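FAD-dependent pyridine nucleotide-disulphide oxidoreductase (Desulfovibrio vulgaris, PDB 3IWA) probably transfers electrons from a nicotinamide nucleotide through bound FAD to a disulphide or related acceptor, as members of its flavoenzyme family do. Local coordinates at residues A[194-202]-A[352-360]; A[365-373]-A[449-460]. One frame throughout, in Å; residues are numbered along the deposited sequence.

Contact 1 (A[194-202]-A[352-360]); sequences QIMPGFTSK and AGLTVEGAL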
ATOM      1  N   GLN A 194     -15.218   7.674 -23.392  1.00 38.09           N
ATOM      2  CA  GLN A 194     -14.592   6.532 -22.784  1.00 38.23           C
ATOM      3  C   GLN A 194     -15.465   6.030 -21.647  1.00 38.50           C
ATOM      4  O   GLN A 194     -16.209   6.797 -21.069  1.00 39.05           O
ATOM      5  CB  GLN A 194     -13.196   6.917 -22.252  1.00 37.84           C
ATOM      6  CG  GLN A 194     -13.200   8.067 -21.229  1.00 37.97           C
ATOM      7  CD  GLN A 194     -11.899   8.184 -20.441  1.00 37.00           C
ATOM      8  OE1 GLN A 194     -11.023   8.957 -20.803  1.00 36.19           O
ATOM      9  NE2 GLN A 194     -11.759   7.376 -19.383  1.00 33.25           N
ATOM     10  N   ILE A 195     -15.366   4.744 -21.328  1.00 38.58           N
ATOM     11  CA  ILE A 195     -15.887   4.227 -20.082  1.00 38.51           C
ATOM     12  C   ILE A 195     -14.942   4.623 -18.951  1.00 38.78           C
ATOM     13  O   ILE A 195     -13.794   5.025 -19.199  1.00 39.89           O
ATOM     14  CB  ILE A 195     -16.091   2.691 -20.122  1.00 38.85           C
ATOM     15  CG1 ILE A 195     -14.757   1.959 -20.293  1.00 38.18           C
ATOM     16  CG2 ILE A 195     -17.160   2.312 -21.220  1.00 39.01           C
ATOM     17  CD1 ILE A 195     -14.829   0.490 -19.930  1.00 36.82           C
ATOM     18  N   MET A 196     -15.446   4.520 -17.718  1.00 37.81           N
ATOM     19  CA  MET A 196     -14.781   5.005 -16.502  1.00 36.97           C
ATOM     20  C   MET A 196     -14.214   6.442 -16.569  1.00 36.69           C
ATOM     21  O   MET A 196     -13.130   6.697 -16.048  1.00 34.96           O
ATOM     22  CB  MET A 196     -13.689   4.024 -16.073  1.00 37.01           C
ATOM     23  CG  MET A 196     -14.219   2.665 -15.625  1.00 36.23           C
ATOM     24  SD  MET A 196     -15.079   2.721 -14.074  1.00 31.12           S
ATOM     25  CE  MET A 196     -13.679   2.353 -13.064  1.00 39.85           C
ATOM     26  N   PRO A 197     -14.970   7.395 -17.145  1.00 36.82           N
ATOM     27  CA  PRO A 197     -14.414   8.729 -17.230  1.00 37.87           C
ATOM     28  C   PRO A 197     -14.162   9.327 -15.854  1.00 38.90           C
ATOM     29  O   PRO A 197     -14.983   9.197 -14.973  1.00 37.33           O
ATOM     30  CB  PRO A 197     -15.484   9.518 -17.995  1.00 38.24           C
ATOM     31  CG  PRO A 197     -16.734   8.712 -17.892  1.00 37.70           C
ATOM     32  CD  PRO A 197     -16.288   7.308 -17.788  1.00 37.68           C
ATOM     33  N   GLY A 198     -12.993   9.937 -15.676  1.00 40.04           N
ATOM     34  CA  GLY A 198     -12.622  10.494 -14.387  1.00 40.59           C
ATOM     35  C   GLY A 198     -12.005   9.502 -13.410  1.00 41.45           C
ATOM     36  O   GLY A 198     -11.530   9.920 -12.360  1.00 41.99           O
ATOM     37  N   PHE A 199     -12.048   8.202 -13.721  1.00 41.77           N
ATOM     38  CA  PHE A 199     -11.431   7.168 -12.886  1.00 42.69           C
ATOM     39  C   PHE A 199     -10.172   6.531 -13.512  1.00 41.81           C
ATOM     40  O   PHE A 199      -9.199   6.301 -12.796  1.00 41.92           O
ATOM     41  CB  PHE A 199     -12.429   6.065 -12.564  1.00 43.87           C
ATOM     42  CG  PHE A 199     -13.448   6.440 -11.494  1.00 48.57           C
ATOM     43  CD1 PHE A 199     -13.550   5.687 -10.332  1.00 50.96           C
ATOM     44  CD2 PHE A 199     -14.309   7.528 -11.663  1.00 52.47           C
ATOM     45  CE1 PHE A 199     -14.469   6.014  -9.356  1.00 53.45           C
ATOM     46  CE2 PHE A 199     -15.237   7.866 -10.685  1.00 53.25           C
ATOM     47  CZ  PHE A 199     -15.315   7.105  -9.527  1.00 53.86           C
ATOM     48  N   THR A 200     -10.209   6.209 -14.811  1.00 40.41           N
ATOM     49  CA  THR A 200      -9.005   5.849 -15.552  1.00 39.83           C
ATOM     50  C   THR A 200      -8.798   6.823 -16.706  1.00 39.01           C
ATOM     51  O   THR A 200      -9.740   7.491 -17.122  1.00 39.44           O
ATOM     52  CB  THR A 200      -9.050   4.434 -16.124  1.00 39.86           C
ATOM     53  OG1 THR A 200      -9.931   4.428 -17.242  1.00 41.53           O
ATOM     54  CG2 THR A 200      -9.498   3.407 -15.088  1.00 38.18           C
ATOM     55  N   SER A 201      -7.568   6.908 -17.221  1.00 37.96           N
ATOM     56  CA  SER A 201      -7.315   7.635 -18.489  1.00 37.82           C
ATOM     57  C   SER A 201      -8.023   6.962 -19.674  1.00 37.39           C
ATOM     58  O   SER A 201      -8.430   5.809 -19.585  1.00 37.29           O
ATOM     59  CB  SER A 201      -5.808   7.692 -18.816  1.00 37.49           C
ATOM     60  OG  SER A 201      -5.332   6.386 -19.143  1.00 36.66           O
ATOM     61  N   LYS A 202      -8.123   7.667 -20.791  1.00 38.52           N
ATOM     62  CA  LYS A 202      -8.644   7.088 -22.049  1.00 40.17           C
ATOM     63  C   LYS A 202      -7.860   5.842 -22.478  1.00 39.87           C
ATOM     64  O   LYS A 202      -8.439   4.790 -22.752  1.00 40.20           O
ATOM     65  CB  LYS A 202      -8.612   8.147 -23.158  1.00 41.71           C
ATOM     66  CG  LYS A 202      -9.566   7.857 -24.313  1.00 45.58           C
ATOM     67  CD  LYS A 202      -9.755   9.051 -25.253  1.00 49.76           C
ATOM     68  CE  LYS A 202     -10.312   8.572 -26.625  1.00 53.02           C
ATOM     69  NZ  LYS A 202     -10.078   9.569 -27.729  1.00 54.36           N
ATOM     70  N   ALA A 352      -6.495   6.061  -7.600  1.00 30.74           N
ATOM     71  CA  ALA A 352      -6.691   7.052  -6.554  1.00 30.90           C
ATOM     72  C   ALA A 352      -6.275   8.371  -7.113  1.00 30.28           C
ATOM     73  O   ALA A 352      -5.386   8.412  -7.920  1.00 30.82           O
ATOM     74  CB  ALA A 352      -5.876   6.738  -5.290  1.00 30.07           C
ATOM     75  N   GLY A 353      -6.911   9.441  -6.671  1.00 30.44           N
ATOM     76  CA  GLY A 353      -6.549  10.757  -7.097  1.00 31.48           C
ATOM     77  C   GLY A 353      -7.047  11.013  -8.520  1.00 32.46           C
ATOM     78  O   GLY A 353      -7.997  10.376  -8.998  1.00 32.20           O
ATOM     79  N   LEU A 354      -6.361  11.922  -9.196  1.00 33.58           N
ATOM     80  CA  LEU A 354      -6.772  12.380 -10.513  1.00 34.54           C
ATOM     81  C   LEU A 354      -6.229  11.542 -11.646  1.00 35.25           C
ATOM     82  O   LEU A 354      -5.121  11.006 -11.569  1.00 35.28           O
ATOM     83  CB  LEU A 354      -6.312  13.805 -10.730  1.00 34.95           C
ATOM     84  CG  LEU A 354      -6.693  14.790  -9.647  1.00 34.67           C
ATOM     85  CD1 LEU A 354      -6.043  16.135  -9.916  1.00 32.67           C
ATOM     86  CD2 LEU A 354      -8.200  14.885  -9.563  1.00 37.55           C
ATOM     87  N   THR A 355      -7.029  11.425 -12.699  1.00 35.38           N
ATOM     88  CA  THR A 355      -6.542  10.899 -13.957  1.00 35.44           C
ATOM     89  C   THR A 355      -5.888  12.073 -14.671  1.00 35.22           C
ATOM     90  O   THR A 355      -6.079  13.187 -14.287  1.00 35.14           O
ATOM     91  CB  THR A 355      -7.681  10.346 -14.849  1.00 35.25           C
ATOM     92  OG1 THR A 355      -8.496  11.435 -15.310  1.00 34.96           O
ATOM     93  CG2 THR A 355      -8.551   9.277 -14.102  1.00 35.66           C
ATOM     94  N   VAL A 356      -5.124  11.813 -15.718  1.00 36.43           N
ATOM     95  CA  VAL A 356      -4.489  12.877 -16.487  1.00 36.99           C
ATOM     96  C   VAL A 356      -5.526  13.899 -17.052  1.00 37.27           C
ATOM     97  O   VAL A 356      -5.369  15.118 -16.895  1.00 36.61           O
ATOM     98  CB  VAL A 356      -3.575  12.286 -17.629  1.00 37.57           C
ATOM     99  CG1 VAL A 356      -4.335  11.295 -18.568  1.00 34.56           C
ATOM    100  CG2 VAL A 356      -2.930  13.422 -18.440  1.00 38.41           C
ATOM    101  N   GLU A 357      -6.594  13.382 -17.649  1.00 37.58           N
ATOM    102  CA  GLU A 357      -7.652  14.228 -18.206  1.00 39.48           C
ATOM    103  C   GLU A 357      -8.312  15.037 -17.078  1.00 38.87           C
ATOM    104  O   GLU A 357      -8.567  16.232 -17.212  1.00 38.68           O
ATOM    105  CB  GLU A 357      -8.714  13.375 -18.939  1.00 40.19           C
ATOM    106  CG  GLU A 357      -8.183  12.540 -20.160  1.00 42.60           C
ATOM    107  CD  GLU A 357      -7.617  11.118 -19.810  1.00 46.53           C
ATOM    108  OE1 GLU A 357      -7.566  10.715 -18.605  1.00 45.69           O
ATOM    109  OE2 GLU A 357      -7.208  10.403 -20.778  1.00 49.77           O
ATOM    110  N   GLY A 358      -8.542  14.367 -15.948  1.00 38.58           N
ATOM    111  CA  GLY A 358      -9.011  15.028 -14.751  1.00 37.86           C
ATOM    112  C   GLY A 358      -8.071  16.109 -14.270  1.00 37.54           C
ATOM    113  O   GLY A 358      -8.504  17.175 -13.878  1.00 36.52           O
ATOM    114  N   ALA A 359      -6.776  15.828 -14.257  1.00 38.43           N
ATOM    115  CA  ALA A 359      -5.816  16.848 -13.811  1.00 39.39           C
ATOM    116  C   ALA A 359      -5.775  17.984 -14.839  1.00 39.98           C
ATOM    117  O   ALA A 359      -5.718  19.149 -14.482  1.00 38.83           O
ATOM    118  CB  ALA A 359      -4.412  16.248 -13.574  1.00 38.76           C
ATOM    119  N   LEU A 360      -5.835  17.641 -16.119  1.00 42.38           N
ATOM    120  CA  LEU A 360      -5.862  18.687 -17.157  1.00 44.50           C
ATOM    121  C   LEU A 360      -7.114  19.511 -17.003  1.00 45.50           C
ATOM    122  O   LEU A 360      -7.042  20.733 -17.081  1.00 46.01           O
ATOM    123  CB  LEU A 360      -5.745  18.139 -18.574  1.00 44.32           C
ATOM    124  CG  LEU A 360      -4.405  17.456 -18.934  1.00 46.73           C
ATOM    125  CD1 LEU A 360      -4.569  16.586 -20.217  1.00 44.94           C
ATOM    126  CD2 LEU A 360      -3.250  18.423 -19.084  1.00 44.84           C
TER
HETATM  127  O   HOH W   1     -10.002  12.269 -12.465  1.00 39.01           O
HETATM  128  O   HOH W   2     -10.253  10.478 -17.140  1.00 45.47           O
HETATM  129  O   HOH W   3      -8.264   7.398 -10.433  1.00 36.98           O
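The methyl CG2 of Thr355 presses against the backbone of Phe199, 3.2 Å from the carbonyl carbon Phe199 C, and this is the tight part of the contact. Here a loop of the pyridine nucleotide-disulphide oxidoreductase region, leading into helix 202-214, meets the turn that starts helix 356-361 in the dimerisation region. Thr355 is the N-cap of that helix. With OG1 between its own N and carbonyl carbon (chi1 69°), the hydroxyl accepts from Gly358 N at 3.0 Å while CG2 is left to face the loop. Ser201 caps the other helix, its OG hydrogen-bonded to Leu204 N, the capping bond, and to Gln389 NE2. Glu357, bent at chi2 (87°), brings OE2 to Lys202 N at 2.9 Å; the N-H points almost straight at the oxygen (177°) but meets it from above the carboxylate plane. Around exposed Gly198 the fit is looser and water-mediated. One water accepts from Thr355 OG1 (2.7 Å) and Gly198 N and donates to Thr200 O and Glu357 OE1; another joins Gly198 O to Thr355 N. A carboxylate held at the first N-H of helix 202-214 should be favoured by the helix dipole, so Glu357 is probably ionised.

Contact 2 (A[365-373]-A[449-460]); sequences DAVNVHVEQ and IVNVAGNVADNV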
ATOM      1  N   ASP A 365      -0.750  21.462 -15.406  1.00 44.49           N
ATOM      2  CA  ASP A 365       0.115  21.040 -16.486  1.00 44.79           C
ATOM      3  C   ASP A 365       0.600  19.604 -16.203  1.00 44.21           C
ATOM      4  O   ASP A 365       1.724  19.379 -15.810  1.00 43.67           O
ATOM      5  CB  ASP A 365       1.281  22.044 -16.585  1.00 45.43           C
ATOM      6  CG  ASP A 365       2.290  21.715 -17.706  1.00 46.47           C
ATOM      7  OD1 ASP A 365       2.039  20.814 -18.539  1.00 45.59           O
ATOM      8  OD2 ASP A 365       3.351  22.385 -17.715  1.00 50.07           O
ATOM      9  N   ALA A 366      -0.266  18.625 -16.422  1.00 44.36           N
ATOM     10  CA  ALA A 366      -0.024  17.272 -15.954  1.00 43.89           C
ATOM     11  C   ALA A 366       0.461  16.384 -17.049  1.00 44.24           C
ATOM     12  O   ALA A 366       0.116  16.576 -18.193  1.00 45.07           O
ATOM     13  CB  ALA A 366      -1.292  16.691 -15.394  1.00 43.54           C
ATOM     14  N   VAL A 367       1.214  15.357 -16.680  1.00 44.50           N
ATOM     15  CA  VAL A 367       1.640  14.358 -17.632  1.00 44.65           C
ATOM     16  C   VAL A 367       1.310  12.970 -17.107  1.00 44.02           C
ATOM     17  O   VAL A 367       1.417  12.694 -15.924  1.00 44.72           O
ATOM     18  CB  VAL A 367       3.154  14.511 -17.982  1.00 45.17           C
ATOM     19  CG1 VAL A 367       3.913  15.184 -16.868  1.00 45.75           C
ATOM     20  CG2 VAL A 367       3.777  13.192 -18.256  1.00 47.67           C
ATOM     21  N   ASN A 368       0.879  12.112 -18.005  1.00 43.63           N
ATOM     22  CA  ASN A 368       0.576  10.751 -17.705  1.00 43.73           C
ATOM     23  C   ASN A 368       1.760   9.873 -18.104  1.00 44.38           C
ATOM     24  O   ASN A 368       2.086   9.757 -19.288  1.00 44.32           O
ATOM     25  CB  ASN A 368      -0.653  10.333 -18.502  1.00 43.61           C
ATOM     26  CG  ASN A 368      -1.393   9.158 -17.892  1.00 43.37           C
ATOM     27  OD1 ASN A 368      -1.861   8.282 -18.606  1.00 47.04           O
ATOM     28  ND2 ASN A 368      -1.536   9.148 -16.580  1.00 41.83           N
ATOM     29  N   VAL A 369       2.388   9.257 -17.112  1.00 44.72           N
ATOM     30  CA  VAL A 369       3.512   8.338 -17.307  1.00 45.30           C
ATOM     31  C   VAL A 369       3.065   6.883 -17.128  1.00 45.44           C
ATOM     32  O   VAL A 369       2.520   6.526 -16.110  1.00 44.99           O
ATOM     33  CB  VAL A 369       4.578   8.668 -16.247  1.00 45.75           C
ATOM     34  CG1 VAL A 369       5.766   7.741 -16.338  1.00 46.78           C
ATOM     35  CG2 VAL A 369       5.005  10.108 -16.383  1.00 46.61           C
ATOM     36  N   HIS A 370       3.303   6.035 -18.105  1.00 46.39           N
ATOM     37  CA  HIS A 370       2.915   4.634 -17.980  1.00 48.05           C
ATOM     38  C   HIS A 370       4.122   3.696 -17.884  1.00 48.25           C
ATOM     39  O   HIS A 370       5.192   3.987 -18.357  1.00 47.47           O
ATOM     40  CB  HIS A 370       2.008   4.204 -19.127  1.00 48.61           C
ATOM     41  CG  HIS A 370       2.555   4.537 -20.467  1.00 52.58           C
ATOM     42  ND1 HIS A 370       3.357   3.668 -21.177  1.00 58.39           N
ATOM     43  CD2 HIS A 370       2.465   5.666 -21.213  1.00 56.25           C
ATOM     44  CE1 HIS A 370       3.729   4.240 -22.312  1.00 58.61           C
ATOM     45  NE2 HIS A 370       3.200   5.452 -22.360  1.00 58.43           N
ATOM     46  N   VAL A 371       3.893   2.560 -17.263  1.00 49.61           N
ATOM     47  CA  VAL A 371       4.875   1.548 -17.073  1.00 51.80           C
ATOM     48  C   VAL A 371       4.148   0.234 -17.171  1.00 53.50           C
ATOM     49  O   VAL A 371       3.038   0.117 -16.655  1.00 53.29           O
ATOM     50  CB  VAL A 371       5.467   1.664 -15.673  1.00 52.31           C
ATOM     51  CG1 VAL A 371       6.127   0.392 -15.318  1.00 53.72           C
ATOM     52  CG2 VAL A 371       6.436   2.859 -15.590  1.00 51.60           C
ATOM     53  N   GLU A 372       4.752  -0.738 -17.855  1.00 56.24           N
ATOM     54  CA  GLU A 372       4.200  -2.106 -17.963  1.00 58.93           C
ATOM     55  C   GLU A 372       5.217  -3.126 -17.481  1.00 60.63           C
ATOM     56  O   GLU A 372       6.411  -2.838 -17.468  1.00 60.87           O
ATOM     57  CB  GLU A 372       3.790  -2.448 -19.405  1.00 59.43           C
ATOM     58  CG  GLU A 372       2.690  -1.559 -19.964  1.00 60.58           C
ATOM     59  CD  GLU A 372       3.178  -0.159 -20.292  1.00 62.53           C
ATOM     60  OE1 GLU A 372       4.315  -0.030 -20.796  1.00 65.21           O
ATOM     61  OE2 GLU A 372       2.429   0.810 -20.061  1.00 64.44           O
ATOM     62  N   GLN A 373       4.743  -4.311 -17.090  1.00 62.73           N
ATOM     63  CA  GLN A 373       5.611  -5.386 -16.570  1.00 64.25           C
ATOM     64  C   GLN A 373       5.271  -6.735 -17.209  1.00 64.46           C
ATOM     65  O   GLN A 373       4.103  -7.139 -17.253  1.00 64.97           O
ATOM     66  CB  GLN A 373       5.484  -5.476 -15.050  1.00 65.03           C
ATOM     67  CG  GLN A 373       6.370  -6.542 -14.368  1.00 67.77           C
ATOM     68  CD  GLN A 373       6.226  -6.528 -12.840  1.00 71.29           C
ATOM     69  OE1 GLN A 373       5.467  -7.315 -12.267  1.00 74.20           O
ATOM     70  NE2 GLN A 373       6.940  -5.617 -12.182  1.00 72.29           N
ATOM     71  N   ILE A 449       7.649  -2.052  -9.429  1.00 41.92           N
ATOM     72  CA  ILE A 449       7.052  -1.254 -10.474  1.00 40.72           C
ATOM     73  C   ILE A 449       6.649   0.131 -10.027  1.00 39.32           C
ATOM     74  O   ILE A 449       6.734   1.060 -10.803  1.00 38.78           O
ATOM     75  CB  ILE A 449       5.901  -2.009 -11.194  1.00 41.26           C
ATOM     76  CG1 ILE A 449       5.493  -1.224 -12.455  1.00 41.61           C
ATOM     77  CG2 ILE A 449       4.748  -2.285 -10.257  1.00 40.31           C
ATOM     78  CD1 ILE A 449       4.392  -1.851 -13.265  1.00 41.68           C
ATOM     79  N   VAL A 450       6.295   0.301  -8.757  1.00 38.25           N
ATOM     80  CA  VAL A 450       5.961   1.620  -8.244  1.00 37.01           C
ATOM     81  C   VAL A 450       7.168   2.560  -8.283  1.00 36.79           C
ATOM     82  O   VAL A 450       7.036   3.724  -8.659  1.00 36.06           O
ATOM     83  CB  VAL A 450       5.430   1.557  -6.795  1.00 36.81           C
ATOM     84  CG1 VAL A 450       5.496   2.927  -6.146  1.00 35.45           C
ATOM     85  CG2 VAL A 450       4.004   1.046  -6.787  1.00 37.66           C
ATOM     86  N   ASN A 451       8.321   2.061  -7.839  1.00 36.02           N
ATOM     87  CA  ASN A 451       9.566   2.819  -7.905  1.00 36.68           C
ATOM     88  C   ASN A 451       9.924   3.093  -9.374  1.00 36.28           C
ATOM     89  O   ASN A 451      10.351   4.170  -9.728  1.00 34.93           O
ATOM     90  CB  ASN A 451      10.737   2.051  -7.243  1.00 37.15           C
ATOM     91  CG  ASN A 451      10.564   1.821  -5.731  1.00 37.81           C
ATOM     92  OD1 ASN A 451      10.895   0.753  -5.243  1.00 41.12           O
ATOM     93  ND2 ASN A 451      10.078   2.823  -5.000  1.00 38.06           N
ATOM     94  N   VAL A 452       9.752   2.095 -10.227  1.00 37.05           N
ATOM     95  CA  VAL A 452      10.066   2.260 -11.646  1.00 37.97           C
ATOM     96  C   VAL A 452       9.192   3.383 -12.221  1.00 38.56           C
ATOM     97  O   VAL A 452       9.686   4.212 -12.943  1.00 40.27           O
ATOM     98  CB  VAL A 452       9.925   0.925 -12.409  1.00 38.17           C
ATOM     99  CG1 VAL A 452      10.057   1.116 -13.976  1.00 36.95           C
ATOM    100  CG2 VAL A 452      10.958  -0.104 -11.859  1.00 36.88           C
ATOM    101  N   ALA A 453       7.927   3.472 -11.826  1.00 38.48           N
ATOM    102  CA  ALA A 453       7.066   4.543 -12.334  1.00 38.04           C
ATOM    103  C   ALA A 453       7.612   5.899 -11.927  1.00 37.95           C
ATOM    104  O   ALA A 453       7.577   6.834 -12.714  1.00 38.45           O
ATOM    105  CB  ALA A 453       5.618   4.376 -11.855  1.00 37.56           C
ATOM    106  N   GLY A 454       8.082   6.020 -10.687  1.00 37.86           N
ATOM    107  CA  GLY A 454       8.696   7.270 -10.220  1.00 37.65           C
ATOM    108  C   GLY A 454       9.983   7.637 -10.976  1.00 37.81           C
ATOM    109  O   GLY A 454      10.240   8.796 -11.241  1.00 36.85           O
ATOM    110  N   ASN A 455      10.771   6.638 -11.347  1.00 37.88           N
ATOM    111  CA  ASN A 455      12.005   6.874 -12.115  1.00 38.52           C
ATOM    112  C   ASN A 455      11.708   7.317 -13.563  1.00 39.08           C
ATOM    113  O   ASN A 455      12.299   8.291 -14.042  1.00 38.44           O
ATOM    114  CB  ASN A 455      12.893   5.622 -12.103  1.00 37.90           C
ATOM    115  CG  ASN A 455      13.387   5.245 -10.673  1.00 36.66           C
ATOM    116  OD1 ASN A 455      13.271   6.004  -9.697  1.00 34.69           O
ATOM    117  ND2 ASN A 455      13.935   4.076 -10.579  1.00 34.02           N
ATOM    118  N   VAL A 456      10.779   6.625 -14.229  1.00 39.53           N
ATOM    119  CA  VAL A 456      10.325   7.032 -15.554  1.00 40.64           C
ATOM    120  C   VAL A 456       9.726   8.439 -15.568  1.00 42.09           C
ATOM    121  O   VAL A 456      10.025   9.228 -16.454  1.00 43.33           O
ATOM    122  CB  VAL A 456       9.333   6.050 -16.172  1.00 41.14           C
ATOM    123  CG1 VAL A 456       8.828   6.604 -17.500  1.00 40.96           C
ATOM    124  CG2 VAL A 456       9.963   4.682 -16.345  1.00 38.75           C
ATOM    125  N   ALA A 457       8.953   8.796 -14.548  1.00 43.19           N
ATOM    126  CA  ALA A 457       8.399  10.148 -14.445  1.00 43.74           C
ATOM    127  C   ALA A 457       9.453  11.257 -14.207  1.00 44.94           C
ATOM    128  O   ALA A 457       9.332  12.393 -14.690  1.00 45.05           O
ATOM    129  CB  ALA A 457       7.364  10.171 -13.330  1.00 43.24           C
ATOM    130  N   ASP A 458      10.443  10.961 -13.378  1.00 46.19           N
ATOM    131  CA  ASP A 458      11.564  11.874 -13.174  1.00 47.00           C
ATOM    132  C   ASP A 458      12.340  12.018 -14.499  1.00 47.22           C
ATOM    133  O   ASP A 458      12.741  13.115 -14.860  1.00 46.59           O
ATOM    134  CB  ASP A 458      12.459  11.355 -12.046  1.00 47.62           C
ATOM    135  CG  ASP A 458      13.783  12.094 -11.938  1.00 47.63           C
ATOM    136  OD1 ASP A 458      13.862  13.313 -12.149  1.00 48.92           O
ATOM    137  OD2 ASP A 458      14.752  11.431 -11.592  1.00 50.40           O
ATOM    138  N   ASN A 459      12.507  10.909 -15.215  1.00 47.95           N
ATOM    139  CA  ASN A 459      13.076  10.939 -16.562  1.00 49.12           C
ATOM    140  C   ASN A 459      12.216  11.718 -17.600  1.00 50.93           C
ATOM    141  O   ASN A 459      12.737  12.573 -18.350  1.00 50.69           O
ATOM    142  CB  ASN A 459      13.344   9.505 -17.061  1.00 48.69           C
ATOM    143  CG  ASN A 459      14.497   8.835 -16.329  1.00 46.60           C
ATOM    144  OD1 ASN A 459      15.234   9.476 -15.583  1.00 41.22           O
ATOM    145  ND2 ASN A 459      14.626   7.539 -16.511  1.00 44.99           N
ATOM    146  N   VAL A 460      10.907  11.429 -17.656  1.00 52.51           N
ATOM    147  CA  VAL A 460      10.025  12.188 -18.563  1.00 52.91           C
ATOM    148  C   VAL A 460      10.111  13.676 -18.222  1.00 53.67           C
ATOM    149  O   VAL A 460      10.305  14.478 -19.110  1.00 54.56           O
ATOM    150  CB  VAL A 460       8.567  11.696 -18.574  1.00 53.01           C
ATOM    151  CG1 VAL A 460       7.659  12.722 -19.303  1.00 53.22           C
ATOM    152  CG2 VAL A 460       8.470  10.341 -19.216  1.00 50.68           C
TER
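Val371 and Val369 drive their methyls into the side of helix 449-461, giving a helix-on-sheet packing at the edge of the antiparallel sheet of the dimerisation domain. Within this chain, strand 366-372 is the outermost strand of that sheet, and the segment axes approach to 8.2 Å with their directions 136° apart. Val371 straddles one turn of the helix. Its CG1 lies alongside Ile449, with CG1 to Ile449 CG1 at a tight 3.3 Å, whereas CG2 rests on the backbone at Ala453, 3.7 Å from Ala453 CA, and also meets Val456 CG2. At the helix start, the Gln373 side chain, with CG anti to N (chi1 -179°) and extended beyond CG, passes obliquely across Ile449, with Gln373 NE2 3.9 Å from Ile449 CB. One turn further on from Ala453, Val369 repeats the division: CG1 meets Val456 CG1 at 3.5 Å, and CG2 lies over Ala457, 3.9 Å from Ala457 CB. Ala453 and Ala457 thus let the strand valines come down onto the helix backbone, and Val456 stands between the two, touching Val369 with one methyl and Val371 with the other. The strand alternates: the CB atoms of Val367, Val369 and Val371 point toward the helix, those of His370 and Glu372 away from it. Backbone bonds of Val367, Val369 and Val371 to strand 386-393 fix the strand in turn. On the helix, Val450 packs against helices 409-423 and 429-433, and Asp458 forms salt bridges to Arg397 and to Arg320 of the second subunit, so this helix joins the sheet to the dimer interface. Asn451 OD1 accepts from Arg317 NE of that subunit, while its ND2 donates to Ile432 O and Ala435 O.

In the fold
Contacts 1 and 2 follow one another along the chain, their centres about 16 Å apart, and both reach the antiparallel sheet of the dimerisation domain. Helix 356-361 is followed in the chain by strand 366-372, and the two pack together: Val356 CB lies 3.6 Å from Asn368 CB, and Ala359 CB is equally close to Ala366 CB. Strand 366-372 therefore meets contact 1 through Asn368 and Ala366, and helix 449-461 through its valines. Contact 1 ties this domain to the loop before helix 202-214, where the side chain of Phe199 lies near, without touching, Gly166, Gly168 and Gly171, whose spacing is consistent with a Rossmann-type dinucleotide-binding motif; contact 2 instead reaches the second subunit.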